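Local coordinates for Adhesin/hemolysin (Burkholderia pseudomallei 1026a, PDB 4G6V), which acts as the toxin of a contact-dependent growth inhibition system, a tRNase of the PDDEXK nuclease clan captured here in complex with its immunity protein CdiI, at residues P106-V111 with L134-A139. Numbering follows the deposited sequence.
Sequences PATGNV and LADSSA
Pro106 meets the turn Leu134-Ser137 through the CG of its ring, which touches both a methyl of Leu134 (CD2, 4.0 Å) and the methylene of Ser137 (CB, 4.1 Å). At Ala107 the approach is made by backbone, with CA directed at Asp136 O (3.5 Å) in a CA-H...O contact. Its own N is hydrogen-bonded to Glu98 of CdiI, while Asp136 OD2 forms salt bridges with Arg61 and Arg65 of helix 57-74. Thr108 O accepts the one hydrogen bond that crosses the contact, from Ser137 OG (3.0 Å), the donor tilted 18° from the carbonyl plane. With OG anti to the backbone N (chi1 166°), Ser137 can both donate across to Thr108 and accept from Ala139 N (3.0 Å) in an ST turn; the two bonds together hold the hydroxyl. A second ST turn, Asn110 N to Thr108 OG1, shapes the facing loop. Gly109 lets its CA pass beside Ser138 OG. Asn110 is the N-cap of helix 111-123, its OD1 accepting from Asn113 N, and Val111 closes the contact by setting CG2 against Ala139 CB. Each segment links a strand to its following helix: parallel neighbours 99-104 and 129-133, joined through helix 111-123, form a beta-alpha-beta unit, and 134-139 leads on into helix 141-150. Ile114 of the first helix packs on Pro106, Thr108 and Ser137, and Ala143 and Gln147 of the second on Val111.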
# COMPACT_ATOMS: atom_id res chain seq x y z
N PRO A 106 -4.62 6.00 -5.28
CA PRO A 106 -5.27 6.75 -4.21
C PRO A 106 -6.69 7.13 -4.56
O PRO A 106 -6.95 7.55 -5.70
CB PRO A 106 -4.40 8.02 -4.10
CG PRO A 106 -3.79 8.16 -5.46
CD PRO A 106 -3.50 6.74 -5.87
N ALA A 107 -7.61 6.95 -3.62
CA ALA A 107 -8.98 7.41 -3.79
C ALA A 107 -9.11 8.73 -3.05
O ALA A 107 -9.96 9.56 -3.37
CB ALA A 107 -9.96 6.39 -3.26
N THR A 108 -8.25 8.91 -2.05
CA THR A 108 -8.17 10.17 -1.33
C THR A 108 -7.69 11.26 -2.28
O THR A 108 -6.96 11.00 -3.25
CB THR A 108 -7.18 10.09 -0.13
OG1 THR A 108 -7.12 11.36 0.52
CG2 THR A 108 -5.77 9.74 -0.59
N GLY A 109 -8.10 12.50 -1.98
CA GLY A 109 -7.58 13.67 -2.65
C GLY A 109 -6.60 14.47 -1.78
O GLY A 109 -6.13 15.51 -2.21
N ASN A 110 -6.32 13.99 -0.57
CA ASN A 110 -5.41 14.66 0.35
C ASN A 110 -3.95 14.43 -0.03
O ASN A 110 -3.33 13.44 0.39
CB ASN A 110 -5.62 14.18 1.78
CG ASN A 110 -5.06 15.15 2.81
OD1 ASN A 110 -3.85 15.26 3.00
ND2 ASN A 110 -5.95 15.86 3.50
N VAL A 111 -3.40 15.36 -0.80
CA VAL A 111 -2.05 15.24 -1.33
C VAL A 111 -0.96 14.95 -0.28
O VAL A 111 -0.07 14.14 -0.51
CB VAL A 111 -1.68 16.49 -2.15
CG1 VAL A 111 -0.20 16.55 -2.36
CG2 VAL A 111 -2.44 16.47 -3.48
N LEU A 134 -4.03 8.27 -10.82
CA LEU A 134 -5.01 9.23 -10.28
C LEU A 134 -6.47 9.05 -10.74
O LEU A 134 -7.28 9.97 -10.62
CB LEU A 134 -4.54 10.68 -10.51
CG LEU A 134 -3.19 11.09 -9.91
CD1 LEU A 134 -2.94 12.58 -10.09
CD2 LEU A 134 -3.07 10.73 -8.42
N ALA A 135 -6.81 7.86 -11.26
CA ALA A 135 -8.17 7.57 -11.75
C ALA A 135 -9.27 8.02 -10.78
O ALA A 135 -10.20 8.71 -11.18
CB ALA A 135 -8.32 6.08 -12.05
N ASP A 136 -9.15 7.64 -9.51
CA ASP A 136 -10.19 7.93 -8.53
C ASP A 136 -9.79 9.01 -7.52
O ASP A 136 -10.43 9.15 -6.49
CB ASP A 136 -10.54 6.64 -7.78
CG ASP A 136 -10.71 5.46 -8.71
OD1 ASP A 136 -11.79 5.36 -9.33
OD2 ASP A 136 -9.77 4.64 -8.81
N SER A 137 -8.74 9.77 -7.82
CA SER A 137 -8.30 10.83 -6.92
C SER A 137 -8.53 12.20 -7.52
O SER A 137 -8.44 12.38 -8.72
CB SER A 137 -6.81 10.65 -6.62
OG SER A 137 -6.27 11.81 -6.02
N SER A 138 -8.80 13.19 -6.68
CA SER A 138 -9.00 14.56 -7.17
C SER A 138 -7.73 15.41 -7.04
O SER A 138 -7.76 16.61 -7.27
CB SER A 138 -10.18 15.24 -6.46
OG SER A 138 -9.89 15.54 -5.10
N ALA A 139 -6.63 14.77 -6.66
CA ALA A 139 -5.36 15.47 -6.46
C ALA A 139 -4.61 15.63 -7.78
O ALA A 139 -4.43 14.67 -8.52
CB ALA A 139 -4.49 14.71 -5.47